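PDB 2X4H: iron dependent repressor from Sulfolobus solfataricus, which probably binds DNA as a metal-responsive transcription regulator of the DtxR/MntR family and carries several bound zinc ions. Local coordinates for residues H85-I90 against K120-L125; N79-A84 against Q108-I113; L19-R24 against N35-D40. All coordinates share one frame; numbering follows the deposited sequence.

How the contacts relate
Contacts 1 and 2 both draw on helix 72-94, lie within the metal-binding and dimerisation region and touch the second subunit; contact 3 belongs to the DNA-binding region, with its centre about 29 Å from that of contact 1 and about 20 Å from that of contact 2. All three are largely buried, yet their chemistry differs. Contact 1 is purely apolar across its helices, with two zinc ions on the far side of one of them. Contact 2 mixes methyl packing with a tyrosine hydroxyl hydrogen bond to a backbone carbonyl, and joins contact 1 where Asp110 meets His85. Contact 3 passes from buried isoleucines to a more exposed charged edge.

Contact 1. Residues H85-I90 against K120-L125; sequences HRVIEI and KLYNYL. With ZN (zinc ion), chain M; ZN (zinc ion), chain N.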
loop_
_atom_site.group_PDB
_atom_site.type_symbol
_atom_site.label_atom_id
_atom_site.label_comp_id
_atom_site.label_asym_id
_atom_site.label_seq_id
_atom_site.Cartn_x
_atom_site.Cartn_y
_atom_site.Cartn_z
ATOM N N HIS C 85 12.306 2.925 -19.178
ATOM C CA HIS C 85 13.640 3.435 -18.911
ATOM C C HIS C 85 14.430 3.535 -20.225
ATOM O O HIS C 85 14.983 4.587 -20.567
ATOM C CB HIS C 85 14.382 2.544 -17.872
ATOM C CG HIS C 85 15.832 2.894 -17.701
ATOM N ND1 HIS C 85 16.253 4.025 -17.025
ATOM C CD2 HIS C 85 16.953 2.306 -18.195
ATOM C CE1 HIS C 85 17.575 4.092 -17.080
ATOM N NE2 HIS C 85 18.022 3.079 -17.812
ATOM N N ARG C 86 14.413 2.456 -20.993
ATOM C CA ARG C 86 15.266 2.317 -22.158
ATOM C C ARG C 86 14.747 3.075 -23.398
ATOM O O ARG C 86 15.541 3.641 -24.171
ATOM C CB ARG C 86 15.466 0.817 -22.416
ATOM C CG ARG C 86 16.309 0.168 -21.334
ATOM C CD ARG C 86 16.469 -1.343 -21.458
ATOM N NE ARG C 86 17.255 -1.834 -20.329
ATOM C CZ ARG C 86 17.458 -3.109 -20.004
ATOM N NH1 ARG C 86 16.917 -4.105 -20.679
ATOM N NH2 ARG C 86 18.179 -3.389 -18.936
ATOM N N VAL C 87 13.430 3.115 -23.588
ATOM C CA VAL C 87 12.859 3.962 -24.626
ATOM C C VAL C 87 13.164 5.444 -24.354
ATOM O O VAL C 87 13.582 6.164 -25.260
ATOM C CB VAL C 87 11.350 3.719 -24.777
ATOM C CG1 VAL C 87 10.713 4.775 -25.675
ATOM C CG2 VAL C 87 11.096 2.287 -25.306
ATOM N N ILE C 88 12.980 5.904 -23.118
ATOM C CA ILE C 88 13.355 7.275 -22.767
ATOM C C ILE C 88 14.844 7.522 -23.028
ATOM O O ILE C 88 15.196 8.539 -23.615
ATOM C CB ILE C 88 12.985 7.625 -21.314
ATOM C CG1 ILE C 88 11.495 7.960 -21.217
ATOM C CG2 ILE C 88 13.765 8.861 -20.837
ATOM C CD1 ILE C 88 10.956 7.871 -19.827
ATOM N N GLU C 89 15.714 6.587 -22.652
ATOM C CA GLU C 89 17.137 6.766 -22.895
ATOM C C GLU C 89 17.435 7.069 -24.352
ATOM O O GLU C 89 18.269 7.915 -24.643
ATOM C CB GLU C 89 17.944 5.522 -22.540
ATOM C CG GLU C 89 18.072 5.258 -21.098
ATOM C CD GLU C 89 19.209 4.305 -20.766
ATOM O OE1 GLU C 89 19.491 3.357 -21.560
ATOM O OE2 GLU C 89 19.786 4.490 -19.664
ATOM N N ILE C 90 16.787 6.333 -25.254
ATOM C CA ILE C 90 16.988 6.503 -26.680
ATOM C C ILE C 90 16.569 7.886 -27.137
ATOM O O ILE C 90 17.299 8.526 -27.907
ATOM C CB ILE C 90 16.263 5.431 -27.518
ATOM C CG1 ILE C 90 16.997 4.092 -27.384
ATOM C CG2 ILE C 90 16.217 5.827 -29.026
ATOM C CD1 ILE C 90 16.299 2.911 -28.013
ATOM N N LYS C 120 3.684 4.580 -27.405
ATOM C CA LYS C 120 3.672 5.440 -28.590
ATOM C C LYS C 120 5.054 5.974 -28.906
ATOM O O LYS C 120 5.394 6.156 -30.077
ATOM C CB LYS C 120 2.612 6.539 -28.474
ATOM C CG LYS C 120 1.230 5.952 -28.800
ATOM C CD LYS C 120 0.107 6.943 -28.868
ATOM C CE LYS C 120 -1.069 6.322 -29.617
ATOM N NZ LYS C 120 -2.362 6.867 -29.162
ATOM N N LEU C 121 5.857 6.195 -27.872
ATOM C CA LEU C 121 7.199 6.727 -28.030
ATOM C C LEU C 121 8.081 5.643 -28.632
ATOM O O LEU C 121 8.934 5.924 -29.465
ATOM C CB LEU C 121 7.770 7.258 -26.709
ATOM C CG LEU C 121 9.179 7.873 -26.715
ATOM C CD1 LEU C 121 9.281 9.037 -27.704
ATOM C CD2 LEU C 121 9.630 8.308 -25.341
ATOM N N TYR C 122 7.828 4.401 -28.236
ATOM C CA TYR C 122 8.504 3.241 -28.803
ATOM C C TYR C 122 8.259 3.164 -30.294
ATOM O O TYR C 122 9.216 3.083 -31.089
ATOM C CB TYR C 122 7.999 1.996 -28.078
ATOM C CG TYR C 122 8.485 0.652 -28.556
ATOM C CD1 TYR C 122 9.714 0.151 -28.137
ATOM C CD2 TYR C 122 7.681 -0.158 -29.320
ATOM C CE1 TYR C 122 10.155 -1.100 -28.514
ATOM C CE2 TYR C 122 8.110 -1.430 -29.706
ATOM C CZ TYR C 122 9.363 -1.900 -29.307
ATOM O OH TYR C 122 9.820 -3.173 -29.689
ATOM N N ASN C 123 6.998 3.261 -30.697
ATOM C CA ASN C 123 6.688 3.289 -32.133
ATOM C C ASN C 123 7.339 4.482 -32.856
ATOM O O ASN C 123 7.906 4.328 -33.919
ATOM C CB ASN C 123 5.172 3.264 -32.372
ATOM C CG ASN C 123 4.531 1.953 -31.918
ATOM O OD1 ASN C 123 5.214 0.986 -31.572
ATOM N ND2 ASN C 123 3.210 1.930 -31.893
ATOM N N TYR C 124 7.256 5.667 -32.264
ATOM C CA TYR C 124 7.819 6.888 -32.856
ATOM C C TYR C 124 9.323 6.782 -33.097
ATOM O O TYR C 124 9.811 7.301 -34.086
ATOM C CB TYR C 124 7.514 8.048 -31.942
ATOM C CG TYR C 124 7.965 9.406 -32.381
ATOM C CD1 TYR C 124 7.218 10.142 -33.299
ATOM C CD2 TYR C 124 9.100 9.995 -31.815
ATOM C CE1 TYR C 124 7.623 11.434 -33.688
ATOM C CE2 TYR C 124 9.506 11.277 -32.176
ATOM C CZ TYR C 124 8.764 11.986 -33.121
ATOM O OH TYR C 124 9.168 13.243 -33.496
ATOM N N LEU C 125 10.038 6.092 -32.204
ATOM C CA LEU C 125 11.491 5.902 -32.323
ATOM C C LEU C 125 11.871 4.712 -33.186
ATOM O O LEU C 125 13.041 4.356 -33.274
ATOM C CB LEU C 125 12.107 5.718 -30.943
ATOM C CG LEU C 125 11.949 6.909 -29.981
ATOM C CD1 LEU C 125 12.377 6.489 -28.535
ATOM C CD2 LEU C 125 12.709 8.138 -30.448
HETATM ZN ZN ZN M . 19.917 3.044 -18.164
HETATM ZN ZN ZN N . 20.483 1.829 -21.045
HETATM O O HOH W 1 19.762 0.936 -18.846
#
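Val87 packs against Leu121, Tyr122 and Leu125 in an apolar helix-to-helix contact of the metal-binding and dimerisation region, where the long helix 72-94 meets the last helix, 115-124. The case illustrates how one helix can serve two chemistries: one side enters the hydrophobic core while another supplies metal ligands.

No hydrogen bond crosses the interface. The two methyls of Val87 divide the work. CG1, anti to the backbone N (chi1 170°), lies alongside Leu121, 3.6 Å from its CG, the two side chains running past each other in opposite senses. CG2 points at the ring of Tyr122 from the edge, near the ring plane, 3.8 Å from CD1, so this is no stacking on a face. Leu125, just beyond the end of its helix, places CD1 against both Val87 and Ile90, 3.5 Å from Val87 O and 3.9 Å from Ile90 CG2. Leu121 also packs on Ile95 of the second subunit, and Tyr124 OH hydrogen-bonds to Tyr124 OH of that subunit, which places the pair of helices beside the dimer interface.

Away from this packing, His85 and Glu89, one helical turn apart, hold a two-zinc site. His85 NE2 binds one zinc ion, whose coordination includes Cys103; Cys131 and His133 belong to the site of the other. The carboxylate of Glu89 bridges the metals, giving one oxygen to each, and a water is bound to both. Glu89 CG also rests over one face of the imidazole, toward its rim. The ring's other nitrogen, ND1, hydrogen-bonds to Asp110 OD2, a second-shell partner that probably fixes the ring's rotation. At the bridge, Glu89 OE2 sits 2.1 Å from the zinc ion that His85 NE2 binds, and Glu89 OE1 1.9 Å from the other.

Contact 2. Residues N79-A84 against Q108-I113; sequences NYLIKA and QFDYLI
Tyr80 and Ile113 form the polar part of a contact in which helix 72-94 receives the turn linking helices 99-107 and 115-124. The phenol OH donates to the backbone O of Ile113, which lies at the ring edge, in its plane. The modelled separation between OH and O is very short, 2.4 Å, and its exact length deserves caution at this resolution.

The apolar part is carried by Leu81 and Ala84. Leu81, with CG anti to the backbone N (chi1 180°), extends CD1 against the base of Tyr111, 3.8 Å from its CA and 4.0 Å from its CB. At Ala84 the chains are close: CB is 3.7 Å from Asp110 O, and the CA atoms of Ala84 and Asp110 are 5.6 Å apart.

Charge enters through Asp110, whose carboxylate is shared out: OD1 pairs with Arg13 in a salt bridge, while OD2 faces the zinc site.

Around this packing, Ile113 also touches Phe109 of the second subunit. Within the chain, Phe16 of helix 13-27 touches Leu81, while Ile118 of helix 115-124 meets Tyr80, Ala84 and Ile113.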
loop_
_atom_site.group_PDB
_atom_site.type_symbol
_atom_site.label_atom_id
_atom_site.label_comp_id
_atom_site.label_asym_id
_atom_site.label_seq_id
_atom_site.Cartn_x
_atom_site.Cartn_y
_atom_site.Cartn_z
ATOM N N ASN C 79 8.716 -5.528 -16.964
ATOM C CA ASN C 79 9.036 -5.272 -18.373
ATOM C C ASN C 79 8.618 -3.857 -18.764
ATOM O O ASN C 79 9.339 -3.157 -19.467
ATOM C CB ASN C 79 8.356 -6.287 -19.284
ATOM C CG ASN C 79 8.992 -7.648 -19.210
ATOM O OD1 ASN C 79 10.078 -7.812 -18.661
ATOM N ND2 ASN C 79 8.317 -8.640 -19.768
ATOM N N TYR C 80 7.467 -3.427 -18.262
ATOM C CA TYR C 80 6.973 -2.131 -18.650
ATOM C C TYR C 80 7.903 -1.005 -18.138
ATOM O O TYR C 80 8.188 -0.046 -18.880
ATOM C CB TYR C 80 5.518 -1.919 -18.234
ATOM C CG TYR C 80 5.179 -0.501 -18.442
ATOM C CD1 TYR C 80 5.099 0.030 -19.738
ATOM C CD2 TYR C 80 5.050 0.365 -17.359
ATOM C CE1 TYR C 80 4.863 1.393 -19.937
ATOM C CE2 TYR C 80 4.802 1.730 -17.549
ATOM C CZ TYR C 80 4.700 2.230 -18.826
ATOM O OH TYR C 80 4.431 3.568 -18.966
ATOM N N LEU C 81 8.431 -1.130 -16.921
ATOM C CA LEU C 81 9.417 -0.138 -16.454
ATOM C C LEU C 81 10.766 -0.206 -17.229
ATOM O O LEU C 81 11.423 0.819 -17.459
ATOM C CB LEU C 81 9.649 -0.263 -14.956
ATOM C CG LEU C 81 10.643 0.672 -14.271
ATOM C CD1 LEU C 81 10.479 2.089 -14.771
ATOM C CD2 LEU C 81 10.425 0.618 -12.746
ATOM N N ILE C 82 11.167 -1.409 -17.622
ATOM C CA ILE C 82 12.410 -1.612 -18.362
ATOM C C ILE C 82 12.280 -0.965 -19.720
ATOM O O ILE C 82 13.170 -0.237 -20.155
ATOM C CB ILE C 82 12.757 -3.105 -18.495
ATOM C CG1 ILE C 82 13.297 -3.646 -17.154
ATOM C CG2 ILE C 82 13.773 -3.323 -19.649
ATOM C CD1 ILE C 82 13.433 -5.175 -17.052
ATOM N N LYS C 83 11.151 -1.215 -20.373
ATOM C CA LYS C 83 10.782 -0.570 -21.627
ATOM C C LYS C 83 10.759 0.950 -21.456
ATOM O O LYS C 83 11.281 1.677 -22.284
ATOM C CB LYS C 83 9.411 -1.099 -22.095
ATOM C CG LYS C 83 8.949 -0.598 -23.457
ATOM C CD LYS C 83 7.636 -1.200 -23.964
ATOM C CE LYS C 83 7.343 -0.659 -25.370
ATOM N NZ LYS C 83 6.101 -1.181 -26.026
ATOM N N ALA C 84 10.164 1.446 -20.377
ATOM C CA ALA C 84 10.076 2.900 -20.167
ATOM C C ALA C 84 11.456 3.538 -19.993
ATOM O O ALA C 84 11.733 4.556 -20.613
ATOM C CB ALA C 84 9.154 3.253 -18.965
ATOM N N GLN C 108 14.912 9.363 -12.969
ATOM C CA GLN C 108 14.133 10.339 -12.201
ATOM C C GLN C 108 12.655 10.460 -12.595
ATOM O O GLN C 108 11.894 11.063 -11.869
ATOM C CB GLN C 108 14.808 11.723 -12.260
ATOM C CG GLN C 108 16.144 11.761 -11.531
ATOM C CD GLN C 108 16.868 13.075 -11.683
ATOM O OE1 GLN C 108 16.287 14.146 -11.483
ATOM N NE2 GLN C 108 18.160 13.003 -12.026
ATOM N N PHE C 109 12.234 9.925 -13.736
ATOM C CA PHE C 109 10.815 10.020 -14.118
ATOM C C PHE C 109 10.246 8.865 -14.958
ATOM O O PHE C 109 9.027 8.792 -15.140
ATOM C CB PHE C 109 10.540 11.358 -14.831
ATOM C CG PHE C 109 11.269 11.526 -16.131
ATOM C CD1 PHE C 109 10.632 11.269 -17.345
ATOM C CD2 PHE C 109 12.587 11.984 -16.150
ATOM C CE1 PHE C 109 11.312 11.425 -18.570
ATOM C CE2 PHE C 109 13.272 12.141 -17.358
ATOM C CZ PHE C 109 12.631 11.860 -18.572
ATOM N N ASP C 110 11.104 7.982 -15.473
ATOM C CA ASP C 110 10.637 6.836 -16.261
ATOM C C ASP C 110 9.458 6.117 -15.640
ATOM O O ASP C 110 8.505 5.840 -16.337
ATOM C CB ASP C 110 11.762 5.839 -16.590
ATOM C CG ASP C 110 12.572 5.406 -15.387
ATOM O OD1 ASP C 110 12.116 5.547 -14.214
ATOM O OD2 ASP C 110 13.699 4.894 -15.617
ATOM N N TYR C 111 9.524 5.850 -14.337
ATOM C CA TYR C 111 8.486 5.104 -13.600
ATOM C C TYR C 111 7.146 5.848 -13.459
ATOM O O TYR C 111 6.156 5.261 -13.062
ATOM C CB TYR C 111 9.001 4.714 -12.194
ATOM C CG TYR C 111 9.227 5.906 -11.258
ATOM C CD1 TYR C 111 8.293 6.223 -10.271
ATOM C CD2 TYR C 111 10.361 6.719 -11.370
ATOM C CE1 TYR C 111 8.474 7.319 -9.427
ATOM C CE2 TYR C 111 10.547 7.820 -10.539
ATOM C CZ TYR C 111 9.600 8.106 -9.561
ATOM O OH TYR C 111 9.764 9.178 -8.726
ATOM N N LEU C 112 7.114 7.141 -13.785
ATOM C CA LEU C 112 5.870 7.926 -13.717
ATOM C C LEU C 112 5.136 8.008 -15.064
ATOM O O LEU C 112 3.990 8.432 -15.105
ATOM C CB LEU C 112 6.168 9.338 -13.171
ATOM C CG LEU C 112 6.538 9.266 -11.681
ATOM C CD1 LEU C 112 7.450 10.399 -11.249
ATOM C CD2 LEU C 112 5.285 9.184 -10.767
ATOM N N ILE C 113 5.781 7.611 -16.161
ATOM C CA ILE C 113 5.175 7.791 -17.483
ATOM C C ILE C 113 4.123 6.704 -17.718
ATOM O O ILE C 113 4.423 5.536 -17.548
ATOM C CB ILE C 113 6.221 7.748 -18.642
ATOM C CG1 ILE C 113 7.338 8.788 -18.442
ATOM C CG2 ILE C 113 5.561 8.031 -19.971
ATOM C CD1 ILE C 113 6.847 10.187 -18.308
#

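Contact 3. Residues L19-R24 against N35-D40; sequences LLTIKR and NRIAKD
Ile37 faces Thr21 and Ile22 where helices 13-27 and 34-41 pack in the winged helix-turn-helix fold of the DNA-binding region, helix 34-41 being the first helix of the helix-turn-helix and 45-57 the second. The short segments' axes approach to 10.1 Å, at 124° between their directions, and the contact passes from buried apolar side chains to exposed charged ones.

Early in the second segment, Arg36 makes no contact with 19-24; its NH1 forms a salt bridge with Asp40 OD2, which lies well out of the guanidinium plane, so that charge alone attracts them. The far end of the Ile37 side chain then reaches helix 13-27. Its CD1 meets Ile22 CG1 at 3.7 Å, the two side chains crossing at a slant, and it also packs on Val48 of helix 45-57, so that it joins three helices.

One turn on, Asp40 closes the interface. Thr21 presents its methyl, with CG2 anti to the backbone N, 3.9 Å from Asp40 CB, while its OG1 hydrogen-bonds to Ser17 O of its own helix. Asp40 OD1 accepts a hydrogen bond from Tyr25 OH. The same oxygen lies at the edge of the Arg24 guanidinium, whose plane stands 77° from the carboxylate, in a long salt bridge of 3.4 Å from Arg24 NH1 to Asp40 OD1.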
loop_
_atom_site.group_PDB
_atom_site.type_symbol
_atom_site.label_atom_id
_atom_site.label_comp_id
_atom_site.label_asym_id
_atom_site.label_seq_id
_atom_site.Cartn_x
_atom_site.Cartn_y
_atom_site.Cartn_z
ATOM N N LEU C 19 10.634 -6.671 -6.928
ATOM C CA LEU C 19 10.128 -7.627 -7.907
ATOM C C LEU C 19 11.229 -8.340 -8.658
ATOM O O LEU C 19 11.061 -9.501 -9.027
ATOM C CB LEU C 19 9.190 -6.976 -8.921
ATOM C CG LEU C 19 7.907 -6.330 -8.397
ATOM C CD1 LEU C 19 7.044 -5.919 -9.571
ATOM C CD2 LEU C 19 7.132 -7.248 -7.439
ATOM N N LEU C 20 12.343 -7.659 -8.906
ATOM C CA LEU C 20 13.477 -8.308 -9.572
ATOM C C LEU C 20 14.130 -9.299 -8.616
ATOM O O LEU C 20 14.639 -10.326 -9.049
ATOM C CB LEU C 20 14.508 -7.287 -10.062
ATOM C CG LEU C 20 14.112 -6.501 -11.315
ATOM C CD1 LEU C 20 14.889 -5.190 -11.427
ATOM C CD2 LEU C 20 14.304 -7.367 -12.562
ATOM N N THR C 21 14.113 -8.994 -7.318
ATOM C CA THR C 21 14.674 -9.911 -6.330
ATOM C C THR C 21 13.789 -11.140 -6.134
ATOM O O THR C 21 14.287 -12.245 -6.019
ATOM C CB THR C 21 14.858 -9.250 -4.981
ATOM O OG1 THR C 21 15.702 -8.104 -5.120
ATOM C CG2 THR C 21 15.493 -10.221 -4.027
ATOM N N ILE C 22 12.481 -10.929 -6.082
ATOM C CA ILE C 22 11.517 -12.024 -6.021
ATOM C C ILE C 22 11.618 -12.903 -7.288
ATOM O O ILE C 22 11.635 -14.135 -7.198
ATOM C CB ILE C 22 10.065 -11.475 -5.829
ATOM C CG1 ILE C 22 9.913 -10.850 -4.448
ATOM C CG2 ILE C 22 9.004 -12.577 -6.045
ATOM C CD1 ILE C 22 8.670 -9.987 -4.301
ATOM N N LYS C 23 11.717 -12.278 -8.458
ATOM C CA LYS C 23 11.799 -13.032 -9.735
ATOM C C LYS C 23 13.011 -13.972 -9.829
ATOM O O LYS C 23 12.914 -15.056 -10.396
ATOM C CB LYS C 23 11.763 -12.075 -10.946
ATOM C CG LYS C 23 11.579 -12.760 -12.315
ATOM C CD LYS C 23 11.571 -11.743 -13.442
ATOM C CE LYS C 23 11.424 -12.396 -14.819
ATOM N NZ LYS C 23 12.603 -13.217 -15.154
ATOM N N ARG C 24 14.144 -13.556 -9.270
ATOM C CA ARG C 24 15.361 -14.375 -9.283
ATOM C C ARG C 24 15.104 -15.731 -8.596
ATOM O O ARG C 24 15.373 -16.773 -9.167
ATOM C CB ARG C 24 16.515 -13.609 -8.608
ATOM C CG ARG C 24 17.901 -14.231 -8.751
ATOM C CD ARG C 24 18.920 -13.664 -7.744
ATOM N NE ARG C 24 19.099 -12.203 -7.810
ATOM C CZ ARG C 24 18.792 -11.324 -6.841
ATOM N NH1 ARG C 24 18.263 -11.710 -5.676
ATOM N NH2 ARG C 24 19.017 -10.026 -7.031
ATOM N N ASN C 35 12.731 -13.158 4.508
ATOM C CA ASN C 35 14.076 -12.836 5.025
ATOM C C ASN C 35 15.219 -12.935 4.001
ATOM O O ASN C 35 16.264 -12.297 4.164
ATOM C CB ASN C 35 14.339 -13.670 6.263
ATOM C CG ASN C 35 13.300 -13.408 7.329
ATOM O OD1 ASN C 35 13.317 -12.369 7.978
ATOM N ND2 ASN C 35 12.355 -14.324 7.475
ATOM N N ARG C 36 15.013 -13.692 2.930
ATOM C CA ARG C 36 16.000 -13.726 1.842
ATOM C C ARG C 36 15.934 -12.435 1.031
ATOM O O ARG C 36 16.968 -11.853 0.701
ATOM C CB ARG C 36 15.802 -14.954 0.939
ATOM C CG ARG C 36 16.051 -16.307 1.625
ATOM C CD ARG C 36 17.508 -16.512 2.073
ATOM N NE ARG C 36 18.450 -16.734 0.973
ATOM C CZ ARG C 36 19.462 -15.933 0.625
ATOM N NH1 ARG C 36 19.696 -14.792 1.258
ATOM N NH2 ARG C 36 20.254 -16.287 -0.396
ATOM N N ILE C 37 14.712 -11.989 0.739
ATOM C CA ILE C 37 14.477 -10.704 0.082
ATOM C C ILE C 37 15.121 -9.577 0.882
ATOM O O ILE C 37 15.749 -8.680 0.314
ATOM C CB ILE C 37 12.985 -10.387 -0.047
ATOM C CG1 ILE C 37 12.258 -11.450 -0.879
ATOM C CG2 ILE C 37 12.791 -8.996 -0.656
ATOM C CD1 ILE C 37 10.729 -11.292 -0.894
ATOM N N ALA C 38 14.959 -9.646 2.200
ATOM C CA ALA C 38 15.454 -8.626 3.115
ATOM C C ALA C 38 16.973 -8.544 3.081
ATOM O O ALA C 38 17.549 -7.454 2.983
ATOM C CB ALA C 38 14.967 -8.922 4.539
ATOM N N LYS C 39 17.619 -9.703 3.156
ATOM C CA LYS C 39 19.080 -9.760 3.120
ATOM C C LYS C 39 19.644 -9.335 1.756
ATOM O O LYS C 39 20.642 -8.585 1.685
ATOM C CB LYS C 39 19.544 -11.170 3.482
ATOM C CG LYS C 39 21.042 -11.309 3.789
ATOM C CD LYS C 39 21.372 -12.765 4.142
ATOM C CE LYS C 39 22.853 -12.991 4.402
ATOM N NZ LYS C 39 23.059 -14.324 5.066
ATOM N N ASP C 40 19.006 -9.783 0.677
ATOM C CA ASP C 40 19.453 -9.391 -0.672
ATOM C C ASP C 40 19.418 -7.865 -0.871
ATOM O O ASP C 40 20.363 -7.293 -1.397
ATOM C CB ASP C 40 18.621 -10.096 -1.751
ATOM C CG ASP C 40 18.773 -11.622 -1.714
ATOM O OD1 ASP C 40 17.948 -12.330 -2.331
ATOM O OD2 ASP C 40 19.715 -12.120 -1.058
#